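Local atomic coordinates of ferric uptake regulation protein (Helicobacter pylori, PDB entry 2XIG), a protein that probably acts as a global repressor that uses iron(II) as cofactor to bind the operators of its target genes, and works as a homodimer that also carries zinc. Residues I10-R13 / L14-I18; E115-N118 / R119-E122; N121-V124 / K125-A129. The protein carries 2 engineered substitutions. All coordinates share one frame; numbering follows the deposited sequence.

Contact 1. Residues I10-R13 / L14-I18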
# COMPACT_ATOMS: atom_id res chain seq x y z
N ILE C 10 -22.49 -29.35 13.99
CA ILE C 10 -22.45 -27.93 13.62
C ILE C 10 -23.69 -27.54 12.83
O ILE C 10 -24.33 -26.51 13.11
CB ILE C 10 -21.15 -27.61 12.84
CG1 ILE C 10 -19.94 -27.92 13.72
CG2 ILE C 10 -21.15 -26.15 12.38
CD1 ILE C 10 -18.61 -27.75 13.05
N LEU C 11 -24.05 -28.36 11.85
CA LEU C 11 -25.24 -28.07 11.05
C LEU C 11 -26.53 -28.07 11.88
O LEU C 11 -27.48 -27.35 11.56
CB LEU C 11 -25.36 -29.03 9.87
CG LEU C 11 -24.27 -28.84 8.82
CD1 LEU C 11 -24.40 -29.85 7.71
CD2 LEU C 11 -24.28 -27.41 8.25
N GLU C 12 -26.60 -28.88 12.93
CA GLU C 12 -27.78 -28.86 13.79
C GLU C 12 -27.81 -27.58 14.65
O GLU C 12 -28.86 -26.96 14.81
CB GLU C 12 -27.89 -30.12 14.67
CG GLU C 12 -29.02 -30.06 15.71
CD GLU C 12 -30.43 -30.00 15.11
OE1 GLU C 12 -31.36 -29.59 15.84
OE2 GLU C 12 -30.62 -30.35 13.93
N ARG C 13 -26.66 -27.20 15.19
CA ARG C 13 -26.55 -25.90 15.86
C ARG C 13 -26.93 -24.78 14.89
O ARG C 13 -27.55 -23.79 15.28
CB ARG C 13 -25.14 -25.66 16.39
CG ARG C 13 -24.76 -26.54 17.56
CD ARG C 13 -23.58 -25.96 18.34
NE ARG C 13 -22.34 -25.98 17.56
CZ ARG C 13 -21.75 -24.89 17.06
NH1 ARG C 13 -22.29 -23.69 17.24
NH2 ARG C 13 -20.63 -25.01 16.38
N LEU C 14 -26.57 -24.95 13.62
CA LEU C 14 -26.93 -23.96 12.61
C LEU C 14 -28.45 -23.89 12.45
O LEU C 14 -29.03 -22.81 12.48
CB LEU C 14 -26.28 -24.29 11.27
CG LEU C 14 -26.64 -23.32 10.14
CD1 LEU C 14 -26.25 -21.89 10.53
CD2 LEU C 14 -25.96 -23.73 8.84
N ARG C 15 -29.08 -25.05 12.29
CA ARG C 15 -30.53 -25.13 12.16
C ARG C 15 -31.22 -24.47 13.35
O ARG C 15 -32.19 -23.74 13.19
CB ARG C 15 -30.99 -26.59 12.04
CG ARG C 15 -32.45 -26.76 11.63
CD ARG C 15 -32.91 -28.20 11.80
NE ARG C 15 -32.93 -28.60 13.20
CZ ARG C 15 -33.94 -28.35 14.03
NH1 ARG C 15 -35.02 -27.71 13.59
NH2 ARG C 15 -33.88 -28.73 15.29
N MET C 16 -30.71 -24.74 14.54
CA MET C 16 -31.29 -24.15 15.74
C MET C 16 -31.12 -22.63 15.77
O MET C 16 -32.01 -21.91 16.21
CB MET C 16 -30.70 -24.80 16.99
CG MET C 16 -31.15 -26.23 17.17
SD MET C 16 -32.94 -26.35 17.45
CE MET C 16 -33.03 -25.81 19.16
N SER C 17 -29.98 -22.15 15.29
CA SER C 17 -29.69 -20.72 15.26
C SER C 17 -30.53 -20.01 14.21
O SER C 17 -30.93 -18.86 14.41
CB SER C 17 -28.20 -20.49 15.00
OG SER C 17 -27.88 -19.11 14.98
N ILE C 18 -30.81 -20.70 13.11
CA ILE C 18 -31.62 -20.13 12.04
C ILE C 18 -33.07 -19.92 12.49
O ILE C 18 -33.66 -18.87 12.28
CB ILE C 18 -31.62 -21.03 10.79
CG1 ILE C 18 -30.25 -20.95 10.09
CG2 ILE C 18 -32.75 -20.66 9.84
CD1 ILE C 18 -29.81 -19.53 9.75

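Contact 2. Residues E115-N118 / R119-E122. With ZN (zinc ion), chain N.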
# COMPACT_ATOMS: atom_id res chain seq x y z
N GLU C 115 4.82 -21.76 24.15
CA GLU C 115 5.74 -20.83 24.80
C GLU C 115 5.44 -19.36 24.49
O GLU C 115 5.55 -18.49 25.36
CB GLU C 115 7.20 -21.20 24.49
CG GLU C 115 7.60 -22.57 25.07
CD GLU C 115 9.08 -22.91 24.90
OE1 GLU C 115 9.76 -22.31 24.04
OE2 GLU C 115 9.57 -23.79 25.64
N ILE C 116 5.04 -19.08 23.26
CA ILE C 116 4.62 -17.73 22.92
C ILE C 116 3.33 -17.40 23.67
O ILE C 116 3.18 -16.31 24.23
CB ILE C 116 4.36 -17.56 21.41
CG1 ILE C 116 5.68 -17.38 20.67
CG2 ILE C 116 3.44 -16.39 21.15
CD1 ILE C 116 5.53 -17.09 19.20
N GLU C 117 2.40 -18.35 23.68
CA GLU C 117 1.15 -18.14 24.39
C GLU C 117 1.42 -17.85 25.86
O GLU C 117 0.82 -16.94 26.44
CB GLU C 117 0.23 -19.35 24.24
CG GLU C 117 -0.18 -19.67 22.81
CD GLU C 117 -1.13 -18.64 22.20
OE1 GLU C 117 -1.88 -17.96 22.93
OE2 GLU C 117 -1.13 -18.52 20.97
N ASN C 118 2.32 -18.61 26.48
CA ASN C 118 2.67 -18.36 27.87
C ASN C 118 3.35 -17.00 28.06
O ASN C 118 3.09 -16.30 29.04
CB ASN C 118 3.56 -19.47 28.43
CG ASN C 118 3.83 -19.30 29.92
OD1 ASN C 118 2.90 -19.21 30.73
ND2 ASN C 118 5.10 -19.27 30.29
N ARG C 119 4.23 -16.64 27.13
CA ARG C 119 4.96 -15.38 27.24
C ARG C 119 4.05 -14.15 27.18
O ARG C 119 4.28 -13.16 27.87
CB ARG C 119 6.07 -15.27 26.19
CG ARG C 119 6.90 -13.99 26.30
CD ARG C 119 7.55 -13.85 27.66
NE ARG C 119 8.16 -12.52 27.83
CZ ARG C 119 8.63 -12.06 28.98
NH1 ARG C 119 8.57 -12.80 30.08
NH2 ARG C 119 9.16 -10.84 29.03
N GLN C 120 3.00 -14.22 26.36
CA GLN C 120 2.03 -13.14 26.32
C GLN C 120 1.36 -12.98 27.69
O GLN C 120 1.12 -11.86 28.14
CB GLN C 120 0.98 -13.39 25.24
CG GLN C 120 1.56 -13.38 23.83
CD GLN C 120 0.56 -13.85 22.80
OE1 GLN C 120 -0.45 -14.47 23.13
NE2 GLN C 120 0.85 -13.57 21.53
N ASN C 121 1.07 -14.10 28.34
CA ASN C 121 0.51 -14.04 29.69
C ASN C 121 1.47 -13.36 30.65
O ASN C 121 1.07 -12.49 31.43
CB ASN C 121 0.14 -15.45 30.18
CG ASN C 121 -1.15 -15.96 29.56
OD1 ASN C 121 -2.21 -15.36 29.73
ND2 ASN C 121 -1.07 -17.08 28.86
N GLU C 122 2.75 -13.74 30.59
CA GLU C 122 3.77 -13.12 31.43
C GLU C 122 3.85 -11.61 31.19
O GLU C 122 3.95 -10.82 32.13
CB GLU C 122 5.15 -13.76 31.18
CG GLU C 122 5.23 -15.23 31.58
CD GLU C 122 6.63 -15.82 31.37
OE1 GLU C 122 7.36 -15.36 30.47
OE2 GLU C 122 6.98 -16.77 32.11
ZN ZN N . -2.40 -17.37 19.88
O HOH W 1 5.73 -18.57 33.54

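Contact 3. Residues N121-V124 / K125-A129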
# COMPACT_ATOMS: atom_id res chain seq x y z
N ASN C 121 1.07 -14.10 28.34
CA ASN C 121 0.51 -14.04 29.69
C ASN C 121 1.47 -13.36 30.65
O ASN C 121 1.07 -12.49 31.43
CB ASN C 121 0.14 -15.45 30.18
CG ASN C 121 -1.15 -15.96 29.56
OD1 ASN C 121 -2.21 -15.36 29.73
ND2 ASN C 121 -1.07 -17.08 28.86
N GLU C 122 2.75 -13.74 30.59
CA GLU C 122 3.77 -13.12 31.43
C GLU C 122 3.85 -11.61 31.19
O GLU C 122 3.95 -10.82 32.13
CB GLU C 122 5.15 -13.76 31.18
CG GLU C 122 5.23 -15.23 31.58
CD GLU C 122 6.63 -15.82 31.37
OE1 GLU C 122 7.36 -15.36 30.47
OE2 GLU C 122 6.98 -16.77 32.11
N VAL C 123 3.80 -11.21 29.93
CA VAL C 123 3.93 -9.79 29.60
C VAL C 123 2.78 -8.93 30.15
O VAL C 123 3.02 -7.87 30.73
CB VAL C 123 4.09 -9.56 28.08
CG1 VAL C 123 4.06 -8.07 27.75
CG2 VAL C 123 5.39 -10.18 27.60
N VAL C 124 1.54 -9.39 29.98
CA VAL C 124 0.41 -8.61 30.47
C VAL C 124 0.38 -8.61 31.99
O VAL C 124 -0.22 -7.73 32.61
CB VAL C 124 -0.94 -9.11 29.94
CG1 VAL C 124 -0.93 -9.15 28.42
CG2 VAL C 124 -1.27 -10.48 30.52
N LYS C 125 1.02 -9.61 32.58
CA LYS C 125 1.12 -9.71 34.03
C LYS C 125 1.97 -8.56 34.56
O LYS C 125 1.77 -8.08 35.68
CB LYS C 125 1.74 -11.05 34.42
CG LYS C 125 1.20 -11.67 35.70
CD LYS C 125 1.65 -13.12 35.81
CE LYS C 125 1.02 -13.96 34.70
NZ LYS C 125 1.89 -15.11 34.30
N LYS C 126 2.92 -8.11 33.74
CA LYS C 126 3.78 -6.99 34.11
C LYS C 126 2.98 -5.72 34.36
O LYS C 126 3.37 -4.87 35.16
CB LYS C 126 4.81 -6.71 33.02
CG LYS C 126 5.97 -7.69 32.99
CD LYS C 126 6.99 -7.27 31.96
CE LYS C 126 8.30 -8.02 32.14
NZ LYS C 126 9.37 -7.42 31.31
N TYR C 127 1.85 -5.59 33.67
CA TYR C 127 1.01 -4.41 33.80
C TYR C 127 -0.18 -4.71 34.70
O TYR C 127 -1.11 -3.91 34.82
CB TYR C 127 0.52 -3.96 32.43
CG TYR C 127 1.64 -3.72 31.45
CD1 TYR C 127 2.23 -2.47 31.32
CD2 TYR C 127 2.13 -4.76 30.66
CE1 TYR C 127 3.26 -2.25 30.43
CE2 TYR C 127 3.16 -4.55 29.77
CZ TYR C 127 3.72 -3.29 29.66
OH TYR C 127 4.75 -3.08 28.78
N GLN C 128 -0.15 -5.89 35.33
CA GLN C 128 -1.26 -6.36 36.16
C GLN C 128 -2.60 -6.29 35.43
O GLN C 128 -3.61 -5.91 36.00
CB GLN C 128 -1.30 -5.59 37.49
CG GLN C 128 -0.24 -6.06 38.47
CD GLN C 128 -0.49 -5.55 39.88
OE1 GLN C 128 -0.41 -4.36 40.15
NE2 GLN C 128 -0.77 -6.48 40.80
N ALA C 129 -2.58 -6.67 34.15
CA ALA C 129 -3.79 -6.71 33.35
C ALA C 129 -4.23 -8.16 33.13
O ALA C 129 -3.44 -9.09 33.29
CB ALA C 129 -3.56 -6.02 32.02

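Contact 1. Residues I10-R13 / L14-I18
On helix 7-20, part of the probable DNA-binding region, E12 and R15 form a salt bridge of the i to i+3 kind, one turn apart on the outer face. R15 grips the carboxylate side-on with two nitrogens: NH2 lies 2.7 Å from E12 OE1, which receives it with its syn lone pair, and NE lies 3.0 Å from E12 OE2, reached on the syn side but 29° out of the carboxylate plane. The acceptors sit almost in the guanidinium plane, while the two flat groups are twisted 35° against each other. E12 gets there by setting CG anti to the backbone N (chi1 173°) and bending at chi2, which lays its chain alongside that of R15, both pointing the same way. M16 adds an apolar neighbour, its CG 3.6 Å from E12 OE1.

The opposite character appears at the leucines, where L11 CD2 meets L14 CD2 at 4.1 Å. L14 is buried against F70 and L71 of helix 61-73, and L11 leans on V33 of helix 27-38, as branched apolar chains between helices should. R13 turns to E5, its salt-bridge partner. Beneath them runs ordinary helical bonding, such as S17 N to R13 O at 2.9 Å. Two bonds, one to each carboxylate oxygen, restrict rotation of both charged groups and probably let the opposite charges offset each other at the helix surface.

Contact 2. Residues E115-N118 / R119-E122
From E115 to E122 the backbone is regular alpha helix, with R119 N 2.9 Å from E115 O and E122 N 3.0 Å from N118 O, though the bond from N121 N to E117 O is long and weak. This is helix 114-126 of the probable dimerization region, and one of its flanks supplies a metal ligand. E117 binds the zinc ion through OE2 at 2.0 Å; OE1 stays 3.1 Å from the metal, so the carboxylate is monodentate. H96, D98 and H134 complete the protein ligands of this site, which probably takes iron in the working protein. A bend at chi2 (-70°) swings the acid out to the metal, a place suited to an anionic carboxylate oxygen.

Q120 runs alongside E117, pointing the same way, its amide turned 75° from the carboxylate plane. Its NE2 lies 3.8 Å from I116 CG2 and, although buried, has no polar partner in the model. I116 itself packs on M136 of its own chain and on V123 of the second subunit, a fitting place for a branched apolar chain.

R119 reaches forward to E122: NH1 donates to E122 OE1 at 2.9 Å, in the guanidinium plane but from above the carboxylate plane. Its NH2 pairs with D113 of the second subunit, so one guanidinium serves both helix and dimer. The other oxygen, E122 OE2, accepts from a water at 2.6 Å, and N118 ND2 donates weakly to that same water at 3.4 Å.

Contact 3. Residues N121-V124 / K125-A129
V123 and Y127, one turn apart, lie side by side and point the same way, so that V123 CG1 rests 4.2 Å from ring atom CE2 of Y127. The tyrosine ring also presents its edge to the backbone: CD2 comes within 3.2 Å of V123 O, which lies near the ring plane. An aromatic chain suits this place because it can flank the last helical turn and still reach I109 of the second subunit, while compact V123 packs on D113 of the second subunit.

V124 packs instead on L131 of the following strand and on M138 of the second subunit. Its CG2 occupies the crowded position between the backbone N and the carbonyl carbon, which brings this methyl to 3.8 Å from A129 O. K125 arches back over the helix: a bend at chi3 (-66°) lays CE 3.6 Å from N121 O and brings NZ near the CG of E122. The ammonium nevertheless makes no ion pair with that acid, whose OE2 is well removed and whose OE1 pairs with R119. K126 is extended instead and leads its charge away, as a long lysine can from an exposed turn.

The backbone bonding shifts as the helix runs out. K126 N now reaches V123 O at 3.0 Å from above the carbonyl plane, and its bond to E122 O is weak. V124 O accepts from two donors on opposite faces of its plane, Y127 N at 3.2 Å and A129 N at 3.0 Å. With Q128 N bonded to K125 O at 2.9 Å and Q128 as the C-prime residue at positive phi (52°), this is a Schellman motif, which ends helix 114-126 before strand 130-141.

From the N terminus, contact 1 comes first, on helix 7-20, where it closes a single turn facing helices 27-38 and 61-73 of the probable DNA-binding region. About a hundred residues later, contact 2 opens on helix 114-126. Contact 3 begins on the stretch where contact 2 ends, sharing N121 and E122; contact 1 is in series with both. None of the three closes a long loop, and none nests or crosses. The centres of contacts 2 and 3 are 10 Å apart, whereas the nearest atoms of contacts 1 and 2 are about 21 Å apart. Contacts 2 and 3 together join the metal site, strand 130-141 and the second subunit.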